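Local coordinates for putative transcriptional regulator (MarR/EmrR family) (Acinetobacter sp. ADP1, PDB 3NRV), which probably binds DNA as a winged helix-turn-helix dimer and regulates transcription, as members of the MarR/EmrR family generally do, at residues T30-K35 and S112-E117; W43-V48 and D62-D67; K82-N87 and Y96-T101. All blocks are in the same frame, centred on the assembly; numbering follows the deposited sequence.

Contact 1 of 3, residues T30-K35 and S112-E117; sequences TAYTQK and SDFAIE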
loop_
_atom_site.group_PDB
_atom_site.type_symbol
_atom_site.label_atom_id
_atom_site.label_comp_id
_atom_site.label_asym_id
_atom_site.label_seq_id
_atom_site.Cartn_x
_atom_site.Cartn_y
_atom_site.Cartn_z
ATOM N N THR C 30 1.805 -6.509 -10.919
ATOM C CA THR C 30 1.829 -7.271 -12.162
ATOM C C THR C 30 1.301 -6.430 -13.311
ATOM O O THR C 30 1.908 -6.380 -14.373
ATOM C CB THR C 30 0.962 -8.538 -12.070
ATOM O OG1 THR C 30 1.508 -9.410 -11.086
ATOM C CG2 THR C 30 0.945 -9.277 -13.413
ATOM N N ALA C 31 0.164 -5.775 -13.095
ATOM C CA ALA C 31 -0.503 -5.048 -14.173
ATOM C C ALA C 31 0.376 -3.940 -14.739
ATOM O O ALA C 31 0.596 -3.876 -15.954
ATOM C CB ALA C 31 -1.845 -4.492 -13.706
ATOM N N TYR C 32 0.883 -3.072 -13.863
ATOM C CA TYR C 32 1.731 -1.967 -14.307
ATOM C C TYR C 32 3.026 -2.453 -14.902
ATOM O O TYR C 32 3.531 -1.869 -15.865
ATOM C CB TYR C 32 2.006 -0.967 -13.165
ATOM C CG TYR C 32 0.797 -0.095 -12.917
ATOM C CD1 TYR C 32 -0.107 -0.394 -11.911
ATOM C CD2 TYR C 32 0.538 1.005 -13.726
ATOM C CE1 TYR C 32 -1.237 0.404 -11.701
ATOM C CE2 TYR C 32 -0.587 1.801 -13.530
ATOM C CZ TYR C 32 -1.467 1.493 -12.529
ATOM O OH TYR C 32 -2.586 2.270 -12.349
ATOM N N THR C 33 3.578 -3.513 -14.333
ATOM C CA THR C 33 4.838 -4.027 -14.860
ATOM C C THR C 33 4.657 -4.559 -16.277
ATOM O O THR C 33 5.465 -4.280 -17.157
ATOM C CB THR C 33 5.454 -5.110 -13.963
ATOM O OG1 THR C 33 5.936 -4.503 -12.757
ATOM C CG2 THR C 33 6.641 -5.766 -14.676
ATOM N N GLN C 34 3.578 -5.299 -16.498
ATOM C CA GLN C 34 3.337 -5.906 -17.808
ATOM C C GLN C 34 2.902 -4.889 -18.850
ATOM O O GLN C 34 3.200 -5.038 -20.036
ATOM C CB GLN C 34 2.294 -7.024 -17.695
ATOM C CG GLN C 34 2.844 -8.254 -16.976
ATOM C CD GLN C 34 1.888 -9.430 -16.993
ATOM O OE1 GLN C 34 0.691 -9.271 -17.244
ATOM N NE2 GLN C 34 2.413 -10.625 -16.715
ATOM N N LYS C 35 2.190 -3.856 -18.413
ATOM C CA LYS C 35 1.640 -2.900 -19.345
ATOM C C LYS C 35 2.572 -1.722 -19.614
ATOM O O LYS C 35 2.605 -1.201 -20.729
ATOM C CB LYS C 35 0.288 -2.407 -18.847
ATOM C CG LYS C 35 -0.521 -1.685 -19.881
ATOM C CD LYS C 35 -1.997 -1.800 -19.562
ATOM C CE LYS C 35 -2.856 -1.645 -20.812
ATOM N NZ LYS C 35 -2.674 -2.779 -21.771
ATOM N N SER C 112 -2.257 6.963 -16.746
ATOM C CA SER C 112 -3.348 7.430 -15.893
ATOM C C SER C 112 -4.695 6.870 -16.371
ATOM O O SER C 112 -5.569 6.573 -15.565
ATOM C CB SER C 112 -3.367 8.962 -15.783
ATOM O OG SER C 112 -3.435 9.569 -17.052
ATOM N N ASP C 113 -4.847 6.676 -17.679
ATOM C CA ASP C 113 -6.077 6.068 -18.202
ATOM C C ASP C 113 -6.308 4.664 -17.637
ATOM O O ASP C 113 -7.429 4.280 -17.309
ATOM C CB ASP C 113 -6.013 5.985 -19.718
ATOM C CG ASP C 113 -5.761 7.328 -20.354
ATOM O OD1 ASP C 113 -6.435 8.294 -19.953
ATOM O OD2 ASP C 113 -4.891 7.417 -21.243
ATOM N N PHE C 114 -5.226 3.912 -17.539
ATOM C CA PHE C 114 -5.243 2.575 -16.983
ATOM C C PHE C 114 -5.581 2.618 -15.485
ATOM O O PHE C 114 -6.380 1.817 -15.005
ATOM C CB PHE C 114 -3.882 1.953 -17.243
ATOM C CG PHE C 114 -3.748 0.518 -16.815
ATOM C CD1 PHE C 114 -4.435 -0.494 -17.472
ATOM C CD2 PHE C 114 -2.872 0.174 -15.799
ATOM C CE1 PHE C 114 -4.270 -1.831 -17.097
ATOM C CE2 PHE C 114 -2.697 -1.165 -15.426
ATOM C CZ PHE C 114 -3.402 -2.165 -16.077
ATOM N N ALA C 115 -4.992 3.569 -14.759
ATOM C CA ALA C 115 -5.295 3.760 -13.340
ATOM C C ALA C 115 -6.785 4.074 -13.144
ATOM O O ALA C 115 -7.439 3.566 -12.227
ATOM C CB ALA C 115 -4.430 4.894 -12.758
ATOM N N ILE C 116 -7.314 4.915 -14.018
ATOM C CA ILE C 116 -8.708 5.320 -13.932
ATOM C C ILE C 116 -9.637 4.136 -14.179
ATOM O O ILE C 116 -10.621 3.955 -13.461
ATOM C CB ILE C 116 -8.998 6.489 -14.912
ATOM C CG1 ILE C 116 -8.399 7.782 -14.355
ATOM C CG2 ILE C 116 -10.497 6.678 -15.128
ATOM C CD1 ILE C 116 -8.148 8.830 -15.428
ATOM N N GLU C 117 -9.302 3.315 -15.166
ATOM C CA GLU C 117 -10.087 2.113 -15.432
ATOM C C GLU C 117 -10.054 1.104 -14.286
ATOM O O GLU C 117 -11.079 0.514 -13.952
ATOM C CB GLU C 117 -9.702 1.476 -16.776
ATOM C CG GLU C 117 -10.263 2.260 -17.958
ATOM C CD GLU C 117 -11.725 2.663 -17.752
ATOM O OE1 GLU C 117 -12.595 1.764 -17.717
ATOM O OE2 GLU C 117 -12.005 3.879 -17.624
#
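Phe114 lays one face of its ring against Lys35 and turns its edge to the Tyr32 ring, reaching Ala31 as well. Its CG stands anti to the backbone N (chi1 -176°), which sends the ring straight off helix 102-122 toward helix 13-36. Against Tyr32 the pair is T-shaped: the Phe114 edge comes down over the Tyr32 face, the planes 85° apart and the centroids 5.2 Å apart. Phe114 CE2 sits over the centre of the tyrosine ring, while Phe114 CD2 comes within 3.6 Å of Tyr32 CE2. Lys35 uses its aliphatic part. Its CD lies over a face of the Phe114 ring, offset toward the rim, in a CH-pi contact 3.6 Å from the centroid. Ala31 adds a methyl at the ring's edge, in its plane, with CB 3.7 Å from Phe114 CZ. Beyond the ring pair the tyrosine runs on to helix 102-122, where Tyr32 OH lies 3.2 Å from Ala115 CB. Tyr32 also stacks with Trp43 of helix 40-51, and Ala115 packs on Ile7 of the second subunit. The two helix segments run nearly antiparallel, at 150°, with their axes 11.7 Å apart, so long side chains rather than close backbones bridge them. This aromatic and aliphatic packing joins helix 13-36 to helix 102-122 beside Trp43, in the helical framework of a MarR-type dimer.

Contact 2 of 3, residues W43-V48 and D62-D67; sequences WRIISV and DILGLD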
loop_
_atom_site.group_PDB
_atom_site.type_symbol
_atom_site.label_atom_id
_atom_site.label_comp_id
_atom_site.label_asym_id
_atom_site.label_seq_id
_atom_site.Cartn_x
_atom_site.Cartn_y
_atom_site.Cartn_z
ATOM N N TRP C 43 4.644 3.728 -9.988
ATOM C CA TRP C 43 3.400 4.377 -10.430
ATOM C C TRP C 43 2.811 5.305 -9.346
ATOM O O TRP C 43 2.412 6.425 -9.631
ATOM C CB TRP C 43 2.335 3.346 -10.888
ATOM C CG TRP C 43 1.012 4.007 -11.001
ATOM C CD1 TRP C 43 -0.077 3.841 -10.193
ATOM C CD2 TRP C 43 0.675 5.052 -11.923
ATOM N NE1 TRP C 43 -1.087 4.700 -10.583
ATOM C CE2 TRP C 43 -0.649 5.451 -11.633
ATOM C CE3 TRP C 43 1.361 5.670 -12.969
ATOM C CZ2 TRP C 43 -1.299 6.439 -12.367
ATOM C CZ3 TRP C 43 0.708 6.653 -13.694
ATOM C CH2 TRP C 43 -0.605 7.025 -13.386
ATOM N N ARG C 44 2.752 4.838 -8.100
ATOM C CA ARG C 44 2.203 5.667 -7.027
ATOM C C ARG C 44 2.956 6.996 -6.917
ATOM O O ARG C 44 2.368 8.062 -6.736
ATOM C CB ARG C 44 2.228 4.912 -5.677
ATOM C CG ARG C 44 1.344 3.633 -5.660
ATOM C CD ARG C 44 1.414 2.913 -4.298
ATOM N NE ARG C 44 0.798 3.740 -3.249
ATOM C CZ ARG C 44 1.032 3.618 -1.939
ATOM N NH1 ARG C 44 1.890 2.714 -1.498
ATOM N NH2 ARG C 44 0.405 4.417 -1.071
ATOM N N ILE C 45 4.271 6.933 -7.042
ATOM C CA ILE C 45 5.065 8.143 -6.931
ATOM C C ILE C 45 4.895 9.072 -8.141
ATOM O O ILE C 45 4.736 10.276 -7.987
ATOM C CB ILE C 45 6.540 7.801 -6.706
ATOM C CG1 ILE C 45 6.691 7.272 -5.275
ATOM C CG2 ILE C 45 7.394 9.032 -6.909
ATOM C CD1 ILE C 45 8.047 6.657 -4.974
ATOM N N ILE C 46 4.936 8.498 -9.339
ATOM C CA ILE C 46 4.702 9.269 -10.559
ATOM C C ILE C 46 3.370 10.009 -10.463
ATOM O O ILE C 46 3.264 11.198 -10.802
ATOM C CB ILE C 46 4.763 8.332 -11.802
ATOM C CG1 ILE C 46 6.230 8.038 -12.127
ATOM C CG2 ILE C 46 4.078 8.955 -13.011
ATOM C CD1 ILE C 46 6.401 6.797 -12.905
ATOM N N SER C 47 2.352 9.314 -9.975
ATOM C CA SER C 47 1.030 9.918 -9.874
ATOM C C SER C 47 1.020 11.070 -8.854
ATOM O O SER C 47 0.343 12.088 -9.045
ATOM C CB SER C 47 -0.028 8.858 -9.550
ATOM O OG SER C 47 -1.261 9.474 -9.233
ATOM N N VAL C 48 1.792 10.929 -7.782
ATOM C CA VAL C 48 1.927 12.033 -6.817
ATOM C C VAL C 48 2.646 13.223 -7.455
ATOM O O VAL C 48 2.209 14.355 -7.325
ATOM C CB VAL C 48 2.652 11.629 -5.514
ATOM C CG1 VAL C 48 2.981 12.873 -4.660
ATOM C CG2 VAL C 48 1.794 10.662 -4.724
ATOM N N ASP C 62 4.729 11.534 3.136
ATOM C CA ASP C 62 3.565 11.959 3.899
ATOM C C ASP C 62 2.296 11.586 3.149
ATOM O O ASP C 62 1.326 11.110 3.748
ATOM C CB ASP C 62 3.584 13.470 4.137
ATOM C CG ASP C 62 4.630 13.887 5.153
ATOM O OD1 ASP C 62 5.164 13.001 5.858
ATOM O OD2 ASP C 62 4.916 15.105 5.246
ATOM N N ILE C 63 2.313 11.799 1.836
ATOM C CA ILE C 63 1.150 11.502 1.006
ATOM C C ILE C 63 0.873 10.008 0.868
ATOM O O ILE C 63 -0.278 9.579 0.978
ATOM C CB ILE C 63 1.260 12.161 -0.387
ATOM C CG1 ILE C 63 1.211 13.689 -0.244
ATOM C CG2 ILE C 63 0.150 11.667 -1.293
ATOM C CD1 ILE C 63 1.610 14.467 -1.513
ATOM N N LEU C 64 1.917 9.215 0.637
ATOM C CA LEU C 64 1.726 7.803 0.323
ATOM C C LEU C 64 1.665 6.884 1.552
ATOM O O LEU C 64 1.092 5.796 1.483
ATOM C CB LEU C 64 2.827 7.307 -0.630
ATOM C CG LEU C 64 2.873 7.973 -2.014
ATOM C CD1 LEU C 64 4.014 7.363 -2.854
ATOM C CD2 LEU C 64 1.535 7.829 -2.741
ATOM N N GLY C 65 2.296 7.302 2.650
ATOM C CA GLY C 65 2.455 6.429 3.801
ATOM C C GLY C 65 3.628 5.462 3.726
ATOM O O GLY C 65 3.834 4.655 4.642
ATOM N N LEU C 66 4.385 5.499 2.633
ATOM C CA LEU C 66 5.613 4.711 2.575
ATOM C C LEU C 66 6.670 5.512 3.290
ATOM O O LEU C 66 6.685 6.730 3.167
ATOM C CB LEU C 66 6.056 4.471 1.131
ATOM C CG LEU C 66 5.257 3.467 0.303
ATOM C CD1 LEU C 66 5.687 3.518 -1.155
ATOM C CD2 LEU C 66 5.421 2.069 0.867
ATOM N N ASP C 67 7.562 4.841 4.016
ATOM C CA ASP C 67 8.621 5.557 4.711
ATOM C C ASP C 67 9.600 6.223 3.760
ATOM O O ASP C 67 9.616 5.935 2.574
ATOM C CB ASP C 67 9.318 4.713 5.803
ATOM C CG ASP C 67 10.210 3.589 5.255
ATOM O OD1 ASP C 67 10.751 3.673 4.129
ATOM O OD2 ASP C 67 10.405 2.610 6.016
#
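Leu64 packs against Arg44, Ile45 and Val48, joining helix 40-51 to the end of helix 57-64 within the winged helix-turn-helix of the MarR fold. Helix 57-64, the turn at Gly65 and Leu66, and helix 68-80 make up the helix-turn-helix itself, and helix 40-51 lies behind its first helix.

The apolar part is built on the two branches of Leu64. Leu64 CD2 slides past Val48 and meets CG2 of that valine at 3.5 Å, a tight fit for two methyls. The other branch, CD1, is crossed at about a right angle by Ile45, whose CG1 lies 3.6 Å from it. Val48 divides its two methyls: CG2 goes chiefly to Leu64, and Val48 CG1 points tip to tip at Ile63 CD1, 3.8 Å away. Ile45 continues onto Thr74 and Leu78 of helix 68-80.

The polar part belongs to Arg44, whose chain bends at chi3 (67°) and brings the guanidinium alongside Leu64. Leu64 CB lies over one face of that group, and Leu66 CG is 3.9 Å from Arg44 NH1. The same NH1 donates to Asn22 of the second subunit, so this buried arginine ties the motif to the dimer partner. Arg44 NH2 donates to Leu64 O at 3.0 Å, approaching on a lone pair in the carbonyl plane, although the oxygen is tilted 25° out of the guanidinium plane and the N-H...O angle is a bent 132°.

Contact 3 of 3, residues K82-N87 and Y96-T101; sequences KYIEVN and YAINLT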
loop_
_atom_site.group_PDB
_atom_site.type_symbol
_atom_site.label_atom_id
_atom_site.label_comp_id
_atom_site.label_asym_id
_atom_site.label_seq_id
_atom_site.Cartn_x
_atom_site.Cartn_y
_atom_site.Cartn_z
ATOM N N LYS C 82 15.064 7.708 -15.997
ATOM C CA LYS C 82 14.880 9.006 -16.642
ATOM C C LYS C 82 13.432 9.473 -16.648
ATOM O O LYS C 82 13.030 10.271 -17.513
ATOM C CB LYS C 82 15.470 9.017 -18.061
ATOM C CG LYS C 82 16.929 8.579 -18.116
ATOM C CD LYS C 82 17.553 8.908 -19.455
ATOM C CE LYS C 82 18.958 8.330 -19.562
ATOM N NZ LYS C 82 19.780 8.692 -18.372
ATOM N N TYR C 83 12.656 8.982 -15.680
ATOM C CA TYR C 83 11.283 9.459 -15.470
ATOM C C TYR C 83 11.163 10.688 -14.575
ATOM O O TYR C 83 10.164 11.426 -14.634
ATOM C CB TYR C 83 10.426 8.348 -14.863
ATOM C CG TYR C 83 10.143 7.220 -15.832
ATOM C CD1 TYR C 83 9.556 7.479 -17.060
ATOM C CD2 TYR C 83 10.452 5.911 -15.518
ATOM C CE1 TYR C 83 9.286 6.457 -17.959
ATOM C CE2 TYR C 83 10.177 4.868 -16.419
ATOM C CZ TYR C 83 9.592 5.160 -17.632
ATOM O OH TYR C 83 9.314 4.166 -18.538
ATOM N N ILE C 84 12.140 10.868 -13.695
ATOM C CA ILE C 84 12.139 12.014 -12.792
ATOM C C ILE C 84 13.501 12.672 -12.805
ATOM O O ILE C 84 14.483 12.090 -13.259
ATOM C CB ILE C 84 11.738 11.644 -11.317
ATOM C CG1 ILE C 84 12.825 10.802 -10.624
ATOM C CG2 ILE C 84 10.404 10.926 -11.283
ATOM C CD1 ILE C 84 13.937 11.654 -9.916
ATOM N N GLU C 85 13.552 13.900 -12.312
ATOM C CA GLU C 85 14.835 14.560 -12.125
ATOM C C GLU C 85 14.746 15.378 -10.843
ATOM O O GLU C 85 13.659 15.819 -10.447
ATOM C CB GLU C 85 15.139 15.479 -13.319
ATOM C CG GLU C 85 14.094 16.565 -13.464
ATOM C CD GLU C 85 14.216 17.367 -14.768
ATOM O OE1 GLU C 85 15.023 16.992 -15.653
ATOM O OE2 GLU C 85 13.491 18.376 -14.895
ATOM N N VAL C 86 15.885 15.560 -10.185
ATOM C CA VAL C 86 15.934 16.355 -8.970
ATOM C C VAL C 86 16.032 17.809 -9.380
ATOM O O VAL C 86 16.886 18.174 -10.167
ATOM C CB VAL C 86 17.138 15.996 -8.090
ATOM C CG1 VAL C 86 17.228 16.966 -6.899
ATOM C CG2 VAL C 86 17.021 14.558 -7.608
ATOM N N ASN C 87 15.134 18.628 -8.864
ATOM C CA ASN C 87 15.153 20.049 -9.161
ATOM C C ASN C 87 15.703 20.781 -7.946
ATOM O O ASN C 87 15.054 20.842 -6.909
ATOM C CB ASN C 87 13.750 20.545 -9.496
ATOM C CG ASN C 87 13.729 22.006 -9.893
ATOM O OD1 ASN C 87 14.702 22.734 -9.679
ATOM N ND2 ASN C 87 12.612 22.449 -10.473
ATOM N N TYR C 96 14.996 21.693 -2.476
ATOM C CA TYR C 96 14.988 20.919 -3.699
ATOM C C TYR C 96 13.568 20.376 -3.913
ATOM O O TYR C 96 12.747 20.354 -2.991
ATOM C CB TYR C 96 15.962 19.756 -3.569
ATOM C CG TYR C 96 15.419 18.624 -2.731
ATOM C CD1 TYR C 96 14.874 17.491 -3.333
ATOM C CD2 TYR C 96 15.428 18.687 -1.337
ATOM C CE1 TYR C 96 14.368 16.447 -2.573
ATOM C CE2 TYR C 96 14.918 17.639 -0.568
ATOM C CZ TYR C 96 14.385 16.517 -1.204
ATOM O OH TYR C 96 13.866 15.460 -0.473
ATOM N N ALA C 97 13.280 19.934 -5.127
ATOM C CA ALA C 97 12.026 19.234 -5.378
ATOM C C ALA C 97 12.269 18.110 -6.381
ATOM O O ALA C 97 13.224 18.164 -7.156
ATOM C CB ALA C 97 10.954 20.216 -5.904
ATOM N N ILE C 98 11.419 17.088 -6.358
ATOM C CA ILE C 98 11.487 16.030 -7.368
ATOM C C ILE C 98 10.451 16.370 -8.448
ATOM O O ILE C 98 9.298 16.678 -8.124
ATOM C CB ILE C 98 11.154 14.660 -6.757
ATOM C CG1 ILE C 98 12.047 14.363 -5.530
ATOM C CG2 ILE C 98 11.235 13.534 -7.828
ATOM C CD1 ILE C 98 13.538 14.258 -5.880
ATOM N N ASN C 99 10.853 16.330 -9.716
ATOM C CA ASN C 99 9.925 16.594 -10.823
ATOM C C ASN C 99 9.932 15.479 -11.867
ATOM O O ASN C 99 10.965 14.868 -12.125
ATOM C CB ASN C 99 10.292 17.882 -11.570
ATOM C CG ASN C 99 10.278 19.116 -10.692
ATOM O OD1 ASN C 99 9.485 19.244 -9.763
ATOM N ND2 ASN C 99 11.150 20.051 -11.013
ATOM N N LEU C 100 8.788 15.260 -12.508
ATOM C CA LEU C 100 8.738 14.375 -13.675
ATOM C C LEU C 100 9.569 14.978 -14.808
ATOM O O LEU C 100 9.576 16.187 -14.993
ATOM C CB LEU C 100 7.292 14.214 -14.157
ATOM C CG LEU C 100 6.336 13.509 -13.193
ATOM C CD1 LEU C 100 4.898 13.611 -13.676
ATOM C CD2 LEU C 100 6.763 12.056 -13.047
ATOM N N THR C 101 10.287 14.154 -15.549
ATOM C CA THR C 101 10.889 14.640 -16.788
ATOM C C THR C 101 9.767 14.704 -17.835
ATOM O O THR C 101 8.614 14.357 -17.541
ATOM C CB THR C 101 11.937 13.680 -17.289
ATOM O OG1 THR C 101 11.331 12.389 -17.440
ATOM C CG2 THR C 101 13.128 13.591 -16.296
#
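Ile84 and Ile98 meet on the packed face of a two-stranded antiparallel hairpin, the wing of the winged helix-turn-helix. Ile84 CB and CD1 both lie near Ile98 CG2, with Ile84 CD1 3.9 Å from Ile98 CG2. On the same face the non-hydrogen-bonded pair Val86 and Ile98 touches through Val86 CG2 and Ile98 CD1, though Val86 is already exposed.

The backbone is knit by two hydrogen-bonded pairs. Glu85 and Asn99 exchange bonds in both directions, as do Asn87 and Ala97, the shortest being Asn87 N to Ala97 O at 2.6 Å. At the open end of the hairpin, past the non-hydrogen-bonded pair Ile84 and Leu100 whose side chains diverge, Thr101 takes over from the strand pairing. Thr101 OG1 donates to Lys82 O at 2.7 Å, and Thr101 N reaches Tyr83 O at 2.9 Å from above that carbonyl's plane. Lys82 closes a Schellman motif after helix 68-80, while the Thr101 side chain N-caps helix 102-122. One hydroxyl therefore links the end of one helix to the beginning of the next.

The opposite face carries Glu85, Asn87, Asn99 and the buried Ala97. Its loose, solvent side is made by the exposed Glu85 and the partly exposed asparagines. Glu85 stretches past Thr101, its OE1 3.9 Å from Thr101 CG2, and the Asn87 and Asn99 amides cross with their planes 78° apart. Asn87 OD1 accepts from His89 N, and a bound sulfate ion sits close to the Asn99 side chain.

Tyr96 OH bonds to Val57 N, and Ile98 pairs through its backbone with Cys55. The apolar face rests on Leu49 of helix 40-51 and Val75 of helix 68-80, while Tyr83 packs on Met103 and Leu107 of helix 102-122.

Helix 40-51, which carries residues 43-48 of contact 2, also touches contacts 1 and 3. Trp43, in contact 2, reaches contact 1, with its CZ2 3.5 Å from Ala115 CB and its NE1 3.4 Å from Tyr32 OH; the centres of these contacts are 16 Å apart. From the same helix Ile46 O packs on Leu100 CD1 of contact 3, at 4.1 Å, and those centres are 14 Å apart. Contacts 1 and 3 do not touch, their nearest atoms being about 9 Å apart, but helix 102-122 follows directly on strand 97-100. Contacts 1 and 2 both meet the second subunit, whereas the two segments of contact 3 are touched by no other chain of the assembly; the sulfate there probably comes from the crystallisation liquor.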